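Local coordinates for packaging enzyme P4 (Pseudomonas phage phi13, PDB 4BLP), which probably hydrolyses NTP to drive packaging of viral RNA, as a hexameric motor of the RecA-like helicase type in a double-stranded RNA phage, at residues 75-80 with 108-113; 208-213 with 251-256. One frame throughout, in Å; residues are numbered along the deposited sequence.

Contact 1 (75-80 with 108-113) closes one edge of a small three-stranded antiparallel sheet, while contact 2 (208-213 with 251-256) pairs two parallel strands inside the large mixed sheet that forms the RecA-like core. Their centres lie 19 Å apart and their nearest atoms about 9 Å, so they do not touch. Helix 193-205 runs between them: L193, T194 and A198 meet L75, V109 and V112 of contact 1, whereas A200, A204 and T205 meet V251 and L253 of contact 2. The probable nucleotide-binding loop belongs with contact 2, whose A256 touches the Walker A-like segment and whose D213 forms a salt bridge with R173 and a weak hydrogen bond to S160.

Contact 1 of 2, residues 75-80 with 108-113; sequences LVVDKD and AVVFVP
V76 lies against the ring of F111, and their backbones pair in an antiparallel bridge between strand 73-78 and the short strand 110-111, an outer strand of a three-stranded sheet. V76 CB sits over one ring face, displaced toward the rim, in a CH-pi contact 3.9 Å from the F111 ring centroid. V76 CG1 approaches the far end of the ring, 3.5 Å from F111 CZ, and the two side chains run alongside each other on one face of the sheet. F111 CG stands between its own backbone N and carbonyl carbon (chi1 59°), which folds the ring back over V76. The other methyl, V76 CG2, packs 3.7 Å from P113 CG, so CG1 rests on the ring and CG2 mainly on the proline.

Beneath these side chains, V76 and F111 exchange two backbone hydrogen bonds, V76 N to F111 O at 2.8 Å and F111 N to V76 O at 3.0 Å. V77 and V110 form the next, non-hydrogen-bonded pair on the opposite face, with V77 CG2 and V110 CG2 4.3 Å apart. Beyond it D78 N donates to V109 O, meeting the oxygen 31° out of its carbonyl plane.

Further out, P37 and R55 also pack on F111, and strand 65-70 pairs with the other edge of 73-78. V112 touches R120 of a neighbouring subunit. D78 ends the strand and N-caps helix 79-91: OD2 hydrogen-bonds S64 OG, while OD1 accepts from A81 N and, weakly, from D80 N at 2.9 Å.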
loop_
_atom_site.group_PDB
_atom_site.type_symbol
_atom_site.label_atom_id
_atom_site.label_comp_id
_atom_site.label_asym_id
_atom_site.label_seq_id
_atom_site.Cartn_x
_atom_site.Cartn_y
_atom_site.Cartn_z
ATOM N N LEU D 75 1.668 22.947 5.001
ATOM C CA LEU D 75 0.953 24.231 4.950
ATOM C C LEU D 75 1.837 25.307 5.520
ATOM O O LEU D 75 2.690 25.046 6.374
ATOM C CB LEU D 75 -0.313 24.159 5.819
ATOM C CG LEU D 75 -1.436 23.224 5.317
ATOM C CD1 LEU D 75 -2.495 23.063 6.392
ATOM C CD2 LEU D 75 -2.060 23.763 4.015
ATOM N N VAL D 76 1.602 26.527 5.047
ATOM C CA VAL D 76 2.292 27.683 5.604
ATOM C C VAL D 76 1.253 28.724 5.931
ATOM O O VAL D 76 0.337 28.956 5.133
ATOM C CB VAL D 76 3.347 28.251 4.617
ATOM C CG1 VAL D 76 3.926 29.580 5.143
ATOM C CG2 VAL D 76 4.477 27.250 4.389
ATOM N N VAL D 77 1.371 29.342 7.090
ATOM C CA VAL D 77 0.576 30.528 7.397
ATOM C C VAL D 77 1.580 31.718 7.350
ATOM O O VAL D 77 2.696 31.610 7.897
ATOM C CB VAL D 77 -0.232 30.463 8.716
ATOM C CG1 VAL D 77 0.672 30.180 9.902
ATOM C CG2 VAL D 77 -1.018 31.778 8.939
ATOM N N ASP D 78 1.221 32.800 6.655
ATOM C CA ASP D 78 2.084 33.991 6.651
ATOM C C ASP D 78 1.452 35.022 7.587
ATOM O O ASP D 78 0.350 35.520 7.327
ATOM C CB ASP D 78 2.309 34.546 5.236
ATOM C CG ASP D 78 3.393 35.647 5.275
ATOM O OD1 ASP D 78 3.100 36.743 5.762
ATOM O OD2 ASP D 78 4.578 35.341 4.985
ATOM N N LYS D 79 2.154 35.330 8.706
ATOM C CA LYS D 79 1.657 36.256 9.731
ATOM C C LYS D 79 1.481 37.676 9.208
ATOM O O LYS D 79 0.629 38.395 9.730
ATOM C CB LYS D 79 2.646 36.291 10.928
ATOM C CG LYS D 79 2.634 34.947 11.669
ATOM C CD LYS D 79 3.590 35.005 12.892
ATOM C CE LYS D 79 5.007 34.753 12.442
ATOM N NZ LYS D 79 5.983 34.944 13.556
ATOM N N ASP D 80 2.311 38.108 8.229
ATOM C CA ASP D 80 2.226 39.471 7.719
ATOM C C ASP D 80 1.048 39.603 6.736
ATOM O O ASP D 80 0.329 40.628 6.760
ATOM C CB ASP D 80 3.541 39.897 7.058
ATOM C CG ASP D 80 4.661 40.134 8.046
ATOM O OD1 ASP D 80 4.396 40.059 9.273
ATOM O OD2 ASP D 80 5.792 40.366 7.598
ATOM N N ALA D 108 -2.377 34.114 -0.144
ATOM C CA ALA D 108 -1.105 34.385 0.535
ATOM C C ALA D 108 -1.130 34.085 2.042
ATOM O O ALA D 108 -0.062 33.975 2.676
ATOM C CB ALA D 108 -0.733 35.850 0.333
ATOM N N VAL D 109 -2.333 34.034 2.640
ATOM C CA VAL D 109 -2.471 33.893 4.092
ATOM C C VAL D 109 -2.166 32.450 4.529
ATOM O O VAL D 109 -1.469 32.262 5.504
ATOM C CB VAL D 109 -3.880 34.338 4.581
ATOM C CG1 VAL D 109 -4.030 34.124 6.110
ATOM C CG2 VAL D 109 -4.150 35.802 4.215
ATOM N N VAL D 110 -2.781 31.452 3.850
ATOM C CA VAL D 110 -2.522 30.023 4.138
ATOM C C VAL D 110 -2.352 29.385 2.791
ATOM O O VAL D 110 -3.216 29.580 1.907
ATOM C CB VAL D 110 -3.644 29.318 4.948
ATOM C CG1 VAL D 110 -3.349 27.808 5.104
ATOM C CG2 VAL D 110 -3.853 29.979 6.315
ATOM N N PHE D 111 -1.270 28.649 2.602
ATOM C CA PHE D 111 -1.059 28.018 1.303
ATOM C C PHE D 111 -0.246 26.763 1.445
ATOM O O PHE D 111 0.471 26.581 2.450
ATOM C CB PHE D 111 -0.341 28.998 0.322
ATOM C CG PHE D 111 1.025 29.491 0.797
ATOM C CD1 PHE D 111 1.133 30.617 1.622
ATOM C CD2 PHE D 111 2.186 28.805 0.454
ATOM C CE1 PHE D 111 2.385 31.056 2.084
ATOM C CE2 PHE D 111 3.437 29.219 0.932
ATOM C CZ PHE D 111 3.531 30.354 1.743
ATOM N N VAL D 112 -0.342 25.905 0.430
ATOM C CA VAL D 112 0.556 24.749 0.344
ATOM C C VAL D 112 1.878 25.229 -0.295
ATOM O O VAL D 112 1.869 25.676 -1.463
ATOM C CB VAL D 112 -0.065 23.597 -0.487
ATOM C CG1 VAL D 112 0.940 22.422 -0.612
ATOM C CG2 VAL D 112 -1.366 23.127 0.169
ATOM N N PRO D 113 3.023 25.136 0.425
ATOM C CA PRO D 113 4.315 25.546 -0.183
ATOM C C PRO D 113 4.652 24.526 -1.259
ATOM O O PRO D 113 4.464 23.307 -1.054
ATOM C CB PRO D 113 5.304 25.532 0.988
ATOM C CG PRO D 113 4.732 24.449 1.939
ATOM C CD PRO D 113 3.201 24.623 1.801
#

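Contact 2 of 2, residues 208-213 with 251-256; sequences YRVVID and VLLVAA. With GOL (glycerol), chain J.
Strands 210-213 and 252-256 run parallel, their axes 4.5 Å apart at closest approach and 27° from perfect alignment. I212 is held through both its N and its O: N donates to V254 O at 2.8 Å, and O accepts from A256 N at 3.0 Å. The preceding link, V254 N to V210 O, is weak at 3.4 Å. Such neighbouring parallel strands belong to the core sheet of a P-loop NTPase.

The side chains of V211 and V254 cross at an angle, V211 CG2 resting on V254 CB, on the face covered by L163 of helix 159-164. On the other face V210 CG1 lies beside L253 CD2, 3.7 Å away, and I212 CB meets A255 CB.

At the N-terminal ends the strands diverge and a water bridges them, accepting from V210 N and R209 NH1 and donating to L252 O. R209 bends at chi2 and chi3 (61° and 60°), so that L252 CD2 lies over one guanidinium face, toward its rim. NH1 and NH2 both donate to in-plane glycerol O2, and L252 N to glycerol O3; NH2 also donates to N138 O. Water and a probable crystallisation additive thus serve V210 N, R209 NH1 and both L252 backbone polar atoms, whereas direct backbone hydrogen bonds hold I212 to V254 and A256.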
loop_
_atom_site.group_PDB
_atom_site.type_symbol
_atom_site.label_atom_id
_atom_site.label_comp_id
_atom_site.label_asym_id
_atom_site.label_seq_id
_atom_site.Cartn_x
_atom_site.Cartn_y
_atom_site.Cartn_z
ATOM N N TYR D 208 -14.219 38.377 14.931
ATOM C CA TYR D 208 -15.486 37.688 14.730
ATOM C C TYR D 208 -15.485 36.397 15.526
ATOM O O TYR D 208 -14.466 35.696 15.558
ATOM C CB TYR D 208 -15.688 37.316 13.243
ATOM C CG TYR D 208 -16.022 38.468 12.342
ATOM C CD1 TYR D 208 -15.028 39.314 11.861
ATOM C CD2 TYR D 208 -17.324 38.688 11.928
ATOM C CE1 TYR D 208 -15.336 40.405 11.046
ATOM C CE2 TYR D 208 -17.643 39.756 11.088
ATOM C CZ TYR D 208 -16.648 40.633 10.680
ATOM O OH TYR D 208 -16.951 41.670 9.826
ATOM N N ARG D 209 -16.641 36.034 16.094
ATOM C CA ARG D 209 -16.810 34.694 16.647
ATOM C C ARG D 209 -17.140 33.855 15.439
ATOM O O ARG D 209 -18.242 33.984 14.899
ATOM C CB ARG D 209 -17.932 34.613 17.718
ATOM C CG ARG D 209 -18.237 33.146 18.137
ATOM C CD ARG D 209 -17.031 32.400 18.758
ATOM N NE ARG D 209 -16.555 33.091 19.961
ATOM C CZ ARG D 209 -15.326 33.557 20.135
ATOM N NH1 ARG D 209 -14.377 33.299 19.238
ATOM N NH2 ARG D 209 -15.021 34.246 21.226
ATOM N N VAL D 210 -16.185 33.033 15.004
ATOM C CA VAL D 210 -16.349 32.261 13.770
ATOM C C VAL D 210 -16.481 30.786 14.089
ATOM O O VAL D 210 -15.721 30.227 14.892
ATOM C CB VAL D 210 -15.184 32.559 12.748
ATOM C CG1 VAL D 210 -13.810 32.498 13.391
ATOM C CG2 VAL D 210 -15.236 31.637 11.523
ATOM N N VAL D 211 -17.445 30.152 13.431
ATOM C CA VAL D 211 -17.696 28.708 13.564
ATOM C C VAL D 211 -17.483 28.099 12.199
ATOM O O VAL D 211 -17.890 28.696 11.206
ATOM C CB VAL D 211 -19.149 28.489 14.079
ATOM C CG1 VAL D 211 -19.637 27.062 13.793
ATOM C CG2 VAL D 211 -19.264 28.880 15.567
ATOM N N ILE D 212 -16.883 26.916 12.145
ATOM C CA ILE D 212 -16.666 26.206 10.880
ATOM C C ILE D 212 -17.575 24.995 10.821
ATOM O O ILE D 212 -17.461 24.085 11.644
ATOM C CB ILE D 212 -15.190 25.805 10.670
ATOM C CG1 ILE D 212 -14.306 27.094 10.705
ATOM C CG2 ILE D 212 -15.018 25.075 9.330
ATOM C CD1 ILE D 212 -13.066 26.913 11.523
ATOM N N ASP D 213 -18.455 24.993 9.807
ATOM C CA ASP D 213 -19.378 23.911 9.529
ATOM C C ASP D 213 -19.010 23.349 8.160
ATOM O O ASP D 213 -19.490 23.868 7.158
ATOM C CB ASP D 213 -20.830 24.421 9.565
ATOM C CG ASP D 213 -21.848 23.335 9.331
ATOM O OD1 ASP D 213 -21.480 22.142 9.444
ATOM O OD2 ASP D 213 -22.989 23.670 8.939
ATOM N N VAL D 251 -5.836 33.513 18.428
ATOM C CA VAL D 251 -7.237 33.458 18.017
ATOM C C VAL D 251 -7.886 32.186 18.517
ATOM O O VAL D 251 -7.195 31.224 18.881
ATOM C CB VAL D 251 -7.405 33.582 16.467
ATOM C CG1 VAL D 251 -6.873 34.931 15.965
ATOM C CG2 VAL D 251 -6.758 32.393 15.710
ATOM N N LEU D 252 -9.225 32.171 18.477
ATOM C CA LEU D 252 -9.990 30.971 18.798
ATOM C C LEU D 252 -10.877 30.632 17.613
ATOM O O LEU D 252 -11.643 31.500 17.153
ATOM C CB LEU D 252 -10.842 31.156 20.075
ATOM C CG LEU D 252 -11.793 29.989 20.382
ATOM C CD1 LEU D 252 -11.003 28.739 20.799
ATOM C CD2 LEU D 252 -12.721 30.360 21.559
ATOM N N LEU D 253 -10.764 29.408 17.101
ATOM C CA LEU D 253 -11.643 28.902 16.051
ATOM C C LEU D 253 -12.531 27.846 16.671
ATOM O O LEU D 253 -12.085 27.124 17.566
ATOM C CB LEU D 253 -10.876 28.275 14.847
ATOM C CG LEU D 253 -9.989 29.234 14.056
ATOM C CD1 LEU D 253 -9.373 28.536 12.836
ATOM C CD2 LEU D 253 -10.737 30.487 13.663
ATOM N N VAL D 254 -13.777 27.756 16.200
ATOM C CA VAL D 254 -14.741 26.759 16.671
ATOM C C VAL D 254 -15.079 25.901 15.464
ATOM O O VAL D 254 -15.337 26.464 14.397
ATOM C CB VAL D 254 -15.997 27.386 17.305
ATOM C CG1 VAL D 254 -16.968 26.282 17.767
ATOM C CG2 VAL D 254 -15.600 28.296 18.484
ATOM N N ALA D 255 -15.022 24.572 15.578
ATOM C CA ALA D 255 -15.351 23.756 14.402
ATOM C C ALA D 255 -16.183 22.549 14.769
ATOM O O ALA D 255 -15.879 21.909 15.769
ATOM C CB ALA D 255 -14.068 23.295 13.732
ATOM N N ALA D 256 -17.191 22.214 13.934
ATOM C CA ALA D 256 -17.974 20.980 14.100
ATOM C C ALA D 256 -17.188 19.812 13.512
ATOM O O ALA D 256 -16.589 19.939 12.433
ATOM C CB ALA D 256 -19.333 21.104 13.398
HETATM C C1 GOL J . -13.607 36.653 18.639
HETATM O O1 GOL J . -14.007 37.440 19.752
HETATM C C2 GOL J . -12.303 35.966 18.967
HETATM O O2 GOL J . -12.513 35.087 20.079
HETATM C C3 GOL J . -11.738 35.185 17.802
HETATM O O3 GOL J . -10.387 34.800 18.071
HETATM O O HOH W 1 -14.312 31.828 16.801
#